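Local structure of ofchtiv-allosamidin (6JMB) at residues 287-290 with 291-294; 148-151 with 152-156; 329-332 with 333-337; 64-67 with 68-71; 170-173 with 174-178. The protein probably hydrolyses the beta-1,4 linkages of chitin as a group IV insect chitinase of glycosyl hydrolase family 18, and binds the inhibitor allosamidin in its active-site pocket. All coordinates share one frame; numbering follows the deposited sequence.

Interaction 1: 287-290 with 291-294; sequences NEFC and YILQ
The backbone bond from L293 N to F289 O, 2.9 Å long with an N-H...O angle of 165°, joins the two residues whose side chains also pack most extensively here. F289 has its ring anti to its own nitrogen (chi1 -161°), which carries it beside the carbonyl and towards the following turn. L293 settles over one face of that ring: its CG stands 3.7 Å above the plane, displaced towards the rim, in a CH-pi contact. The two methyls continue the cover, with L293 CD1 3.7 Å from F289 CE2 and L293 CD2 3.8 Å from F289 CZ. I292 arrives differently, its side chain crossing that of F289 at about a right angle and bringing CG2 to 4.1 Å from F289 CE1. Outside this turn W299 and F321 meet the same ring edge-to-face, so aromatic and aliphatic groups together fix its position.

The regular bonds I292 N to E288 O and Q294 N to C290 O, both 3.0 Å, continue the i to i+4 ladder, whereas Y291 N to N287 O is weak at 3.4 Å. C290 is tied by a disulfide to C356, while the buried carboxylate of E288 is held by T278, Y277 and G285. Helix 286-295 comes between barrel strands 243-256 and 341-345 in the chain, consistent with the alpha+beta insertion domain that family 18 chitinases of this type carry there.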
loop_
_atom_site.group_PDB
_atom_site.type_symbol
_atom_site.label_atom_id
_atom_site.label_comp_id
_atom_site.label_asym_id
_atom_site.label_seq_id
_atom_site.Cartn_x
_atom_site.Cartn_y
_atom_site.Cartn_z
ATOM N N ASN A 287 -12.221 -8.928 -1.730
ATOM C CA ASN A 287 -13.159 -9.594 -2.633
ATOM C C ASN A 287 -13.322 -11.058 -2.257
ATOM O O ASN A 287 -14.445 -11.579 -2.214
ATOM C CB ASN A 287 -12.714 -9.448 -4.095
ATOM C CG ASN A 287 -11.366 -10.103 -4.389
ATOM O OD1 ASN A 287 -10.418 -10.009 -3.606
ATOM N ND2 ASN A 287 -11.274 -10.755 -5.550
ATOM N N GLU A 288 -12.215 -11.723 -1.938
ATOM C CA GLU A 288 -12.267 -13.137 -1.593
ATOM C C GLU A 288 -12.908 -13.344 -0.234
ATOM O O GLU A 288 -13.724 -14.255 -0.061
ATOM C CB GLU A 288 -10.853 -13.711 -1.604
ATOM C CG GLU A 288 -10.196 -13.679 -2.969
ATOM C CD GLU A 288 -8.740 -14.062 -2.924
ATOM O OE1 GLU A 288 -7.986 -13.487 -2.106
ATOM O OE2 GLU A 288 -8.340 -14.947 -3.711
ATOM N N PHE A 289 -12.567 -12.508 0.744
ATOM C CA PHE A 289 -13.034 -12.785 2.095
ATOM C C PHE A 289 -14.479 -12.361 2.313
ATOM O O PHE A 289 -15.221 -13.045 3.030
ATOM C CB PHE A 289 -12.117 -12.190 3.161
ATOM C CG PHE A 289 -12.316 -12.827 4.503
ATOM C CD1 PHE A 289 -12.131 -14.196 4.646
ATOM C CD2 PHE A 289 -12.732 -12.087 5.599
ATOM C CE1 PHE A 289 -12.341 -14.821 5.864
ATOM C CE2 PHE A 289 -12.938 -12.702 6.835
ATOM C CZ PHE A 289 -12.740 -14.076 6.961
ATOM N N CYS A 290 -14.908 -11.247 1.714
ATOM C CA CYS A 290 -16.317 -10.895 1.827
ATOM C C CYS A 290 -17.194 -11.984 1.229
ATOM O O CYS A 290 -18.264 -12.297 1.766
ATOM C CB CYS A 290 -16.593 -9.516 1.213
ATOM S SG CYS A 290 -16.623 -9.353 -0.604
ATOM N N TYR A 291 -16.739 -12.604 0.142
ATOM C CA TYR A 291 -17.504 -13.691 -0.453
ATOM C C TYR A 291 -17.530 -14.906 0.464
ATOM O O TYR A 291 -18.589 -15.516 0.665
ATOM C CB TYR A 291 -16.918 -14.048 -1.815
ATOM C CG TYR A 291 -17.730 -15.077 -2.556
ATOM C CD1 TYR A 291 -18.918 -14.730 -3.184
ATOM C CD2 TYR A 291 -17.312 -16.397 -2.615
ATOM C CE1 TYR A 291 -19.667 -15.681 -3.861
ATOM C CE2 TYR A 291 -18.051 -17.351 -3.285
ATOM C CZ TYR A 291 -19.223 -16.987 -3.904
ATOM O OH TYR A 291 -19.958 -17.938 -4.573
ATOM N N ILE A 292 -16.376 -15.265 1.030
ATOM C CA ILE A 292 -16.302 -16.372 1.985
ATOM C C ILE A 292 -17.277 -16.155 3.141
ATOM O O ILE A 292 -18.032 -17.062 3.520
ATOM C CB ILE A 292 -14.848 -16.558 2.460
ATOM C CG1 ILE A 292 -14.044 -17.302 1.386
ATOM C CG2 ILE A 292 -14.796 -17.294 3.794
ATOM C CD1 ILE A 292 -12.536 -17.204 1.544
ATOM N N LEU A 293 -17.295 -14.945 3.706
ATOM C CA LEU A 293 -18.195 -14.662 4.824
ATOM C C LEU A 293 -19.653 -14.753 4.393
ATOM O O LEU A 293 -20.500 -15.254 5.138
ATOM C CB LEU A 293 -17.908 -13.271 5.386
ATOM C CG LEU A 293 -16.585 -13.099 6.119
ATOM C CD1 LEU A 293 -16.438 -11.646 6.536
ATOM C CD2 LEU A 293 -16.527 -14.028 7.321
ATOM N N GLN A 294 -19.963 -14.256 3.198
ATOM C CA GLN A 294 -21.328 -14.311 2.691
ATOM C C GLN A 294 -21.796 -15.750 2.476
ATOM O O GLN A 294 -22.979 -16.051 2.674
ATOM C CB GLN A 294 -21.399 -13.517 1.393
ATOM C CG GLN A 294 -22.739 -13.506 0.704
ATOM C CD GLN A 294 -22.683 -12.721 -0.583
ATOM O OE1 GLN A 294 -22.980 -11.531 -0.605
ATOM N NE2 GLN A 294 -22.271 -13.376 -1.660
#

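Interaction 2: 148-151 with 152-156; sequences KELR and EEFDN
R151 and D155, one turn apart, are joined by a salt bridge in which R151 NH1 donates to D155 OD1 at 3.0 Å. OD1 lies in the guanidinium plane, at its edge, while NH1 comes to the syn side of OD1 from somewhat out of the carboxylate plane; the two flat groups are twisted 49° apart. This approach depends on a folded arginine chain, bent at both chi2 (59°) and chi3 (60°), which lays R151 CD 3.3 Å from both D155 OD1 and D155 OD2. The other guanidinium nitrogens are fixed by NE bonding to Y184 O and NH2 pairing with D186, so three partners hold the group's rotation.

In the backbone, D155 N bonds R151 O at 3.0 Å. The neighbouring F154 N reaches L150 O at 2.8 Å, nearly along the C=O axis, and the L150 and F154 side chains run side by side with L150 CD2 3.9 Å from F154 CE1. On the exposed side, K148 NZ stays 4.6 Å from E152 OE2, beyond salt-bridge distance.

Helix 138-154 is the crossover of the beta-alpha-beta unit that joins the parallel strands 120-124 and 160-165; it sets L150 against L121 and L161 and F154 against L121. Helix 99-116 flanks it, contributing I106, I113 and R102, the last a salt-bridge partner of E149.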
loop_
_atom_site.group_PDB
_atom_site.type_symbol
_atom_site.label_atom_id
_atom_site.label_comp_id
_atom_site.label_asym_id
_atom_site.label_seq_id
_atom_site.Cartn_x
_atom_site.Cartn_y
_atom_site.Cartn_z
ATOM N N LYS A 148 16.229 14.053 -4.355
ATOM C CA LYS A 148 16.610 15.396 -4.787
ATOM C C LYS A 148 16.963 15.416 -6.271
ATOM O O LYS A 148 16.522 16.298 -7.019
ATOM C CB LYS A 148 17.797 15.876 -3.952
ATOM C CG LYS A 148 18.347 17.227 -4.372
ATOM C CD LYS A 148 19.590 17.570 -3.563
ATOM C CE LYS A 148 20.131 18.940 -3.928
ATOM N NZ LYS A 148 21.480 19.173 -3.340
ATOM N N GLU A 149 17.756 14.439 -6.714
ATOM C CA GLU A 149 18.215 14.417 -8.099
ATOM C C GLU A 149 17.088 14.050 -9.059
ATOM O O GLU A 149 17.014 14.587 -10.173
ATOM C CB GLU A 149 19.422 13.488 -8.227
ATOM C CG GLU A 149 20.630 14.005 -7.433
ATOM C CD GLU A 149 21.834 13.089 -7.480
ATOM O OE1 GLU A 149 21.732 11.999 -8.070
ATOM O OE2 GLU A 149 22.893 13.460 -6.919
ATOM N N LEU A 150 16.193 13.150 -8.646
ATOM C CA LEU A 150 15.008 12.868 -9.453
ATOM C C LEU A 150 14.157 14.119 -9.621
ATOM O O LEU A 150 13.717 14.441 -10.732
ATOM C CB LEU A 150 14.183 11.752 -8.809
ATOM C CG LEU A 150 14.677 10.322 -9.033
ATOM C CD1 LEU A 150 14.149 9.394 -7.947
ATOM C CD2 LEU A 150 14.278 9.798 -10.417
ATOM N N ARG A 151 13.926 14.848 -8.528
ATOM C CA ARG A 151 13.118 16.060 -8.609
ATOM C C ARG A 151 13.735 17.070 -9.563
ATOM O O ARG A 151 13.029 17.660 -10.389
ATOM C CB ARG A 151 12.954 16.671 -7.217
ATOM C CG ARG A 151 12.396 18.092 -7.218
ATOM C CD ARG A 151 11.036 18.162 -7.893
ATOM N NE ARG A 151 10.066 17.310 -7.218
ATOM C CZ ARG A 151 8.822 17.103 -7.638
ATOM N NH1 ARG A 151 8.385 17.685 -8.750
ATOM N NH2 ARG A 151 8.016 16.311 -6.945
ATOM N N GLU A 152 15.051 17.273 -9.470
ATOM C CA GLU A 152 15.715 18.245 -10.333
ATOM C C GLU A 152 15.504 17.917 -11.806
ATOM O O GLU A 152 15.238 18.813 -12.618
ATOM C CB GLU A 152 17.201 18.303 -9.994
ATOM C CG GLU A 152 17.486 19.108 -8.736
ATOM C CD GLU A 152 18.909 18.953 -8.242
ATOM O OE1 GLU A 152 19.652 18.113 -8.793
ATOM O OE2 GLU A 152 19.281 19.680 -7.295
ATOM N N GLU A 153 15.592 16.639 -12.169
ATOM C CA GLU A 153 15.387 16.274 -13.565
ATOM C C GLU A 153 13.913 16.302 -13.943
ATOM O O GLU A 153 13.552 16.791 -15.022
ATOM C CB GLU A 153 15.965 14.887 -13.832
ATOM C CG GLU A 153 15.859 14.451 -15.283
ATOM C CD GLU A 153 16.720 15.288 -16.204
ATOM O OE1 GLU A 153 17.727 15.856 -15.729
ATOM O OE2 GLU A 153 16.392 15.372 -17.407
ATOM N N PHE A 154 13.047 15.779 -13.072
ATOM C CA PHE A 154 11.633 15.665 -13.417
ATOM C C PHE A 154 10.984 17.032 -13.597
ATOM O O PHE A 154 10.009 17.162 -14.347
ATOM C CB PHE A 154 10.887 14.877 -12.337
ATOM C CG PHE A 154 10.996 13.380 -12.472
ATOM C CD1 PHE A 154 12.034 12.791 -13.177
ATOM C CD2 PHE A 154 10.044 12.561 -11.884
ATOM C CE1 PHE A 154 12.127 11.406 -13.284
ATOM C CE2 PHE A 154 10.128 11.184 -11.993
ATOM C CZ PHE A 154 11.167 10.603 -12.691
ATOM N N ASP A 155 11.503 18.061 -12.920
ATOM C CA ASP A 155 10.925 19.395 -13.045
ATOM C C ASP A 155 11.067 19.960 -14.453
ATOM O O ASP A 155 10.297 20.849 -14.831
ATOM C CB ASP A 155 11.531 20.340 -12.007
ATOM C CG ASP A 155 10.806 20.284 -10.669
ATOM O OD1 ASP A 155 9.756 19.611 -10.576
ATOM O OD2 ASP A 155 11.286 20.924 -9.710
ATOM N N ASN A 156 12.024 19.463 -15.241
ATOM C CA ASN A 156 12.121 19.872 -16.640
ATOM C C ASN A 156 10.953 19.366 -17.475
ATOM O O ASN A 156 10.724 19.879 -18.575
ATOM C CB ASN A 156 13.433 19.378 -17.244
ATOM C CG ASN A 156 14.643 20.022 -16.603
ATOM O OD1 ASN A 156 14.694 21.240 -16.435
ATOM N ND2 ASN A 156 15.622 19.204 -16.227
#

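Interaction 3: 329-332 with 333-337; sequences AKVE and YANSF
Y333 turns its N onto A329 O at 3.0 Å, and its CB passes 3.4 Å from K330 O. With CG anti to the backbone N (chi1 176°), the ring leads off this turn towards N227 and Q231, both hydrogen-bonded to its OH. A334 follows with a bond from N to K330 O, also 3.0 Å, its methyl lying near V331 O. N335 then makes the shortest backbone bond between the segments, 2.8 Å from its N to V331 O; its CG rests 3.4 Å from the same oxygen, while ND2 donates to S375 O and V370 O. S336 N bonds E332 O at 2.9 Å. The hydroxyl of S336, turned between its backbone N and carbonyl carbon (chi1 73°), folds back to donate to Y333 O at 2.7 Å. That oxygen is gripped a second time by the N of F337, the first residue to leave helical backbone angles, and F337 also brings CD2 over a face of the Y333 ring.

This is the C-terminal end of helix 324-336, which precedes strand 341-345 of the TIM barrel. V331 packs against V370 and L371, and N335 against L371, of helix 362-373. K330, salt-bridged to D322, and Y333 reach M245 of strand 243-256, and helix 226-235 meets Y333 through V230.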
loop_
_atom_site.group_PDB
_atom_site.type_symbol
_atom_site.label_atom_id
_atom_site.label_comp_id
_atom_site.label_asym_id
_atom_site.label_seq_id
_atom_site.Cartn_x
_atom_site.Cartn_y
_atom_site.Cartn_z
ATOM N N ALA A 329 -14.270 4.620 9.155
ATOM C CA ALA A 329 -13.555 5.143 10.314
ATOM C C ALA A 329 -12.165 5.638 9.933
ATOM O O ALA A 329 -11.705 6.668 10.439
ATOM C CB ALA A 329 -13.477 4.080 11.418
ATOM N N LYS A 330 -11.483 4.918 9.043
ATOM C CA LYS A 330 -10.149 5.329 8.620
ATOM C C LYS A 330 -10.186 6.659 7.874
ATOM O O LYS A 330 -9.346 7.533 8.113
ATOM C CB LYS A 330 -9.531 4.237 7.744
ATOM C CG LYS A 330 -8.912 3.084 8.543
ATOM C CD LYS A 330 -8.599 1.872 7.665
ATOM C CE LYS A 330 -7.753 0.831 8.397
ATOM N NZ LYS A 330 -8.511 0.148 9.495
ATOM N N VAL A 331 -11.150 6.833 6.967
ATOM C CA VAL A 331 -11.185 8.069 6.192
ATOM C C VAL A 331 -11.639 9.234 7.065
ATOM O O VAL A 331 -11.164 10.367 6.907
ATOM C CB VAL A 331 -12.031 7.898 4.917
ATOM C CG1 VAL A 331 -11.993 9.174 4.081
ATOM C CG2 VAL A 331 -11.508 6.726 4.100
ATOM N N GLU A 332 -12.542 8.974 8.014
ATOM C CA GLU A 332 -12.924 10.014 8.966
ATOM C C GLU A 332 -11.729 10.466 9.796
ATOM O O GLU A 332 -11.561 11.665 10.058
ATOM C CB GLU A 332 -14.081 9.527 9.845
ATOM C CG GLU A 332 -15.400 9.489 9.078
ATOM C CD GLU A 332 -16.531 8.823 9.831
ATOM O OE1 GLU A 332 -16.271 8.149 10.851
ATOM O OE2 GLU A 332 -17.690 8.970 9.386
ATOM N N TYR A 333 -10.878 9.522 10.200
ATOM C CA TYR A 333 -9.645 9.871 10.897
ATOM C C TYR A 333 -8.762 10.764 10.031
ATOM O O TYR A 333 -8.249 11.793 10.492
ATOM C CB TYR A 333 -8.908 8.590 11.307
ATOM C CG TYR A 333 -7.570 8.855 11.955
ATOM C CD1 TYR A 333 -6.418 8.975 11.188
ATOM C CD2 TYR A 333 -7.460 9.008 13.327
ATOM C CE1 TYR A 333 -5.193 9.239 11.768
ATOM C CE2 TYR A 333 -6.232 9.271 13.921
ATOM C CZ TYR A 333 -5.104 9.384 13.129
ATOM O OH TYR A 333 -3.880 9.657 13.696
ATOM N N ALA A 334 -8.568 10.381 8.765
ATOM C CA ALA A 334 -7.751 11.183 7.862
ATOM C C ALA A 334 -8.334 12.579 7.690
ATOM O O ALA A 334 -7.593 13.573 7.695
ATOM C CB ALA A 334 -7.628 10.475 6.511
ATOM N N ASN A 335 -9.659 12.678 7.542
ATOM C CA ASN A 335 -10.297 13.988 7.445
ATOM C C ASN A 335 -10.039 14.816 8.697
ATOM O O ASN A 335 -9.786 16.023 8.609
ATOM C CB ASN A 335 -11.806 13.820 7.248
ATOM C CG ASN A 335 -12.179 13.426 5.836
ATOM O OD1 ASN A 335 -11.386 13.574 4.908
ATOM N ND2 ASN A 335 -13.409 12.944 5.663
ATOM N N SER A 336 -10.094 14.181 9.872
ATOM C CA SER A 336 -9.953 14.926 11.122
ATOM C C SER A 336 -8.567 15.540 11.264
ATOM O O SER A 336 -8.410 16.561 11.941
ATOM C CB SER A 336 -10.298 14.037 12.319
ATOM O OG SER A 336 -9.277 13.087 12.572
ATOM N N PHE A 337 -7.554 14.954 10.633
ATOM C CA PHE A 337 -6.211 15.516 10.669
ATOM C C PHE A 337 -5.829 16.236 9.382
ATOM O O PHE A 337 -4.651 16.555 9.185
ATOM C CB PHE A 337 -5.191 14.443 11.056
ATOM C CG PHE A 337 -5.222 14.109 12.515
ATOM C CD1 PHE A 337 -4.604 14.943 13.433
ATOM C CD2 PHE A 337 -5.924 13.008 12.979
ATOM C CE1 PHE A 337 -4.648 14.665 14.784
ATOM C CE2 PHE A 337 -5.977 12.724 14.337
ATOM C CZ PHE A 337 -5.335 13.554 15.240
#

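Interaction 4: 64-67 with 68-71; sequences KQFT and SLKE
The C-terminal end of helix 62-67, on the crossover between barrel strands 35-43 and 77-83, tightens from alpha-helical to 3-10-like bonding where K64 to T67 meet S68 to K70. One last regular bond joins S68 N to K64 O at 2.9 Å. Beyond it the spacing shortens to three residues, as in a 3-10 turn: L69 N bonds F66 O and K70 N bonds T67 O, each at 3.1 Å. Both donors sit well above the plane of the carbonyl they use, 58° out for L69.

S68 doubles the grip on K64 O. Its OG, anti to its carbonyl carbon (chi1 -70°), donates to that oxygen at 2.8 Å, from the opposite face of the carbonyl plane to its N. On the inner side L69 CD1 stands oblique to the F66 ring, 4.3 Å from F66 CD1, and Y38 meets the phenylalanine ring edge-to-face. K70 NZ leads to D119 and N117 O.

A water finally ties the side chains of this turn together. It accepts from K64 NZ at 2.7 Å and donates to T67 OG1, also 2.7 Å, a hydroxyl that Y116 O binds as well; a longer water bond reaches S68 OG at 3.3 Å.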
loop_
_atom_site.group_PDB
_atom_site.type_symbol
_atom_site.label_atom_id
_atom_site.label_comp_id
_atom_site.label_asym_id
_atom_site.label_seq_id
_atom_site.Cartn_x
_atom_site.Cartn_y
_atom_site.Cartn_z
ATOM N N LYS A 64 0.970 0.897 -21.684
ATOM C CA LYS A 64 0.246 1.888 -22.469
ATOM C C LYS A 64 -1.263 1.772 -22.284
ATOM O O LYS A 64 -1.959 2.790 -22.282
ATOM C CB LYS A 64 0.634 1.752 -23.942
ATOM C CG LYS A 64 0.025 2.803 -24.853
ATOM C CD LYS A 64 0.537 4.197 -24.521
ATOM C CE LYS A 64 0.143 5.193 -25.602
ATOM N NZ LYS A 64 0.225 6.598 -25.128
ATOM N N GLN A 65 -1.787 0.556 -22.112
ATOM C CA GLN A 65 -3.212 0.429 -21.817
ATOM C C GLN A 65 -3.545 1.132 -20.509
ATOM O O GLN A 65 -4.572 1.813 -20.400
ATOM C CB GLN A 65 -3.605 -1.040 -21.730
ATOM C CG GLN A 65 -3.643 -1.757 -23.063
ATOM C CD GLN A 65 -4.056 -3.202 -22.910
ATOM O OE1 GLN A 65 -3.398 -4.107 -23.426
ATOM N NE2 GLN A 65 -5.148 -3.432 -22.185
ATOM N N PHE A 66 -2.659 1.000 -19.519
ATOM C CA PHE A 66 -2.855 1.629 -18.219
ATOM C C PHE A 66 -2.855 3.147 -18.335
ATOM O O PHE A 66 -3.763 3.817 -17.831
ATOM C CB PHE A 66 -1.752 1.143 -17.276
ATOM C CG PHE A 66 -1.882 1.623 -15.854
ATOM C CD1 PHE A 66 -2.669 0.936 -14.938
ATOM C CD2 PHE A 66 -1.180 2.736 -15.425
ATOM C CE1 PHE A 66 -2.761 1.363 -13.620
ATOM C CE2 PHE A 66 -1.276 3.174 -14.108
ATOM C CZ PHE A 66 -2.063 2.480 -13.209
ATOM N N THR A 67 -1.842 3.719 -18.996
ATOM C CA THR A 67 -1.813 5.174 -19.111
ATOM C C THR A 67 -2.922 5.692 -20.014
ATOM O O THR A 67 -3.349 6.841 -19.854
ATOM C CB THR A 67 -0.440 5.684 -19.558
ATOM O OG1 THR A 67 -0.141 5.168 -20.861
ATOM C CG2 THR A 67 0.640 5.248 -18.573
ATOM N N SER A 68 -3.432 4.854 -20.918
ATOM C CA SER A 68 -4.547 5.252 -21.768
ATOM C C SER A 68 -5.852 5.409 -21.002
ATOM O O SER A 68 -6.834 5.879 -21.590
ATOM C CB SER A 68 -4.724 4.263 -22.918
ATOM O OG SER A 68 -3.647 4.387 -23.833
ATOM N N LEU A 69 -5.897 5.029 -19.721
ATOM C CA LEU A 69 -7.058 5.364 -18.907
ATOM C C LEU A 69 -7.301 6.867 -18.860
ATOM O O LEU A 69 -8.428 7.292 -18.583
ATOM C CB LEU A 69 -6.892 4.807 -17.492
ATOM C CG LEU A 69 -6.924 3.282 -17.363
ATOM C CD1 LEU A 69 -6.395 2.851 -15.995
ATOM C CD2 LEU A 69 -8.332 2.739 -17.606
ATOM N N LYS A 70 -6.275 7.679 -19.133
ATOM C CA LYS A 70 -6.457 9.125 -19.212
ATOM C C LYS A 70 -7.338 9.536 -20.385
ATOM O O LYS A 70 -7.836 10.668 -20.401
ATOM C CB LYS A 70 -5.098 9.822 -19.284
ATOM C CG LYS A 70 -4.313 9.715 -17.991
ATOM C CD LYS A 70 -2.991 10.460 -18.084
ATOM C CE LYS A 70 -1.958 9.672 -18.875
ATOM N NZ LYS A 70 -0.645 10.371 -18.854
ATOM N N GLU A 71 -7.553 8.647 -21.355
ATOM C CA GLU A 71 -8.496 8.953 -22.425
ATOM C C GLU A 71 -9.929 8.968 -21.911
ATOM O O GLU A 71 -10.779 9.666 -22.475
ATOM C CB GLU A 71 -8.345 7.953 -23.569
ATOM C CG GLU A 71 -7.119 8.199 -24.433
ATOM C CD GLU A 71 -6.679 6.965 -25.192
ATOM O OE1 GLU A 71 -5.461 6.817 -25.436
ATOM O OE2 GLU A 71 -7.549 6.141 -25.544
HETATM O O HOH W 1 -1.272 6.494 -22.941
#

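Interaction 5: 170-173 with 174-178; sequences EAAV and QSYDV
A172 O is gripped by two backbone donors, S175 N at 3.0 Å and Y176 N at 3.1 Å, and this is the close-packed half of the contact. The two arrive differently: Y176 N lies almost in line with the C=O bond, though its N-H is bent away from that line, while S175 N stands 58° out of the carbonyl plane. The phenol of Y176 folds back so that CD2 lies 4.1 Å from A172 CB, and S175 CB sits over the centre of one face of the ring. Y176 OH bonds S166 N, anchoring the far end of the side chain, while Y232 and W233 of helix 226-235 cover A172. A water donates both to A171 O, 2.8 Å away, and to S175 OG, at 2.7 Å; the serine hydroxyl is also bonded to P128 O.

The paired bonds to A172 O end helix 169-175, which follows strand 160-165 in the family 18 TIM barrel. Past this end D177 takes the N-cap position of helix 178-184.

The outer side is looser. Q174 N bonds A171 O at 3.1 Å, and the side chain starts with CG anti to its carbonyl carbon (chi1 -63°) and runs extended back along the helix, where its amide supplies one firm bond: NE2 to E170 O at 2.8 Å, almost straight at 173°, with the oxygen lying in the plane of the glutamine amide.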
loop_
_atom_site.group_PDB
_atom_site.type_symbol
_atom_site.label_atom_id
_atom_site.label_comp_id
_atom_site.label_asym_id
_atom_site.label_seq_id
_atom_site.Cartn_x
_atom_site.Cartn_y
_atom_site.Cartn_z
ATOM N N GLU A 170 9.231 3.026 14.733
ATOM C CA GLU A 170 10.410 2.165 14.872
ATOM C C GLU A 170 10.913 1.677 13.525
ATOM O O GLU A 170 12.104 1.377 13.368
ATOM C CB GLU A 170 10.127 0.996 15.813
ATOM C CG GLU A 170 9.498 1.473 17.050
ATOM C CD GLU A 170 7.998 1.368 16.911
ATOM O OE1 GLU A 170 7.482 1.879 15.898
ATOM O OE2 GLU A 170 7.355 0.978 17.857
ATOM N N ALA A 171 10.020 1.590 12.543
ATOM C CA ALA A 171 10.450 1.280 11.182
ATOM C C ALA A 171 10.992 2.516 10.465
ATOM O O ALA A 171 12.057 2.461 9.832
ATOM C CB ALA A 171 9.294 0.671 10.381
ATOM N N ALA A 172 10.284 3.639 10.572
ATOM C CA ALA A 172 10.634 4.830 9.810
ATOM C C ALA A 172 12.007 5.367 10.193
ATOM O O ALA A 172 12.763 5.819 9.326
ATOM C CB ALA A 172 9.557 5.905 9.998
ATOM N N VAL A 173 12.358 5.329 11.482
ATOM C CA VAL A 173 13.639 5.888 11.901
ATOM C C VAL A 173 14.817 5.084 11.370
ATOM O O VAL A 173 15.947 5.591 11.341
ATOM C CB VAL A 173 13.748 6.071 13.427
ATOM C CG1 VAL A 173 12.634 6.977 13.938
ATOM C CG2 VAL A 173 13.757 4.718 14.125
ATOM N N GLN A 174 14.595 3.835 10.967
ATOM C CA GLN A 174 15.665 3.049 10.374
ATOM C C GLN A 174 15.980 3.462 8.949
ATOM O O GLN A 174 17.087 3.189 8.476
ATOM C CB GLN A 174 15.299 1.564 10.367
ATOM C CG GLN A 174 15.111 0.976 11.747
ATOM C CD GLN A 174 14.706 -0.483 11.685
ATOM O OE1 GLN A 174 15.434 -1.318 11.145
ATOM N NE2 GLN A 174 13.531 -0.794 12.219
ATOM N N SER A 175 15.047 4.120 8.254
ATOM C CA SER A 175 15.156 4.278 6.811
ATOM C C SER A 175 15.191 5.715 6.316
ATOM O O SER A 175 15.729 5.951 5.230
ATOM C CB SER A 175 13.979 3.588 6.101
ATOM O OG SER A 175 14.019 2.179 6.276
ATOM N N TYR A 176 14.603 6.677 7.037
ATOM C CA TYR A 176 14.276 7.958 6.429
ATOM C C TYR A 176 14.680 9.136 7.292
ATOM O O TYR A 176 14.535 9.115 8.517
ATOM C CB TYR A 176 12.769 8.105 6.185
ATOM C CG TYR A 176 12.117 6.900 5.556
ATOM C CD1 TYR A 176 12.425 6.516 4.251
ATOM C CD2 TYR A 176 11.194 6.152 6.260
ATOM C CE1 TYR A 176 11.820 5.405 3.672
ATOM C CE2 TYR A 176 10.583 5.042 5.696
ATOM C CZ TYR A 176 10.903 4.672 4.408
ATOM O OH TYR A 176 10.295 3.571 3.858
ATOM N N ASP A 177 15.136 10.185 6.628
ATOM C CA ASP A 177 15.125 11.519 7.197
ATOM C C ASP A 177 13.866 12.202 6.674
ATOM O O ASP A 177 13.791 12.552 5.491
ATOM C CB ASP A 177 16.373 12.288 6.794
ATOM C CG ASP A 177 16.347 13.693 7.306
ATOM O OD1 ASP A 177 16.644 13.871 8.501
ATOM O OD2 ASP A 177 15.980 14.596 6.532
ATOM N N VAL A 178 12.863 12.354 7.546
ATOM C CA VAL A 178 11.531 12.761 7.082
ATOM C C VAL A 178 11.517 14.114 6.385
ATOM O O VAL A 178 10.924 14.217 5.297
ATOM C CB VAL A 178 10.498 12.630 8.220
ATOM C CG1 VAL A 178 9.140 13.171 7.781
ATOM C CG2 VAL A 178 10.376 11.176 8.672
HETATM O O HOH W 2 11.730 1.229 7.317
#

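Along the chain the order is interactions 4, 2, 5, 1 and 3, and all five lie in the family 18 region without touching one another. Four belong to helices or helix ends around the TIM barrel; interaction 1 sits apart, on a helix that comes between barrel strands 243-256 and 341-345 in the chain. Its centre is 44 Å from that of interaction 2, on the opposite side of the chain's centre. Interactions 2 and 5 come closest, with nearest atoms about 10 Å apart, and their helices flank strand 160-165 in sequence. Interactions 3 and 5 both rest on helix 226-235. Interactions 2 to 5 thus sample the helical shell around the barrel, whereas interaction 1 belongs to the segment inserted between two of its strands.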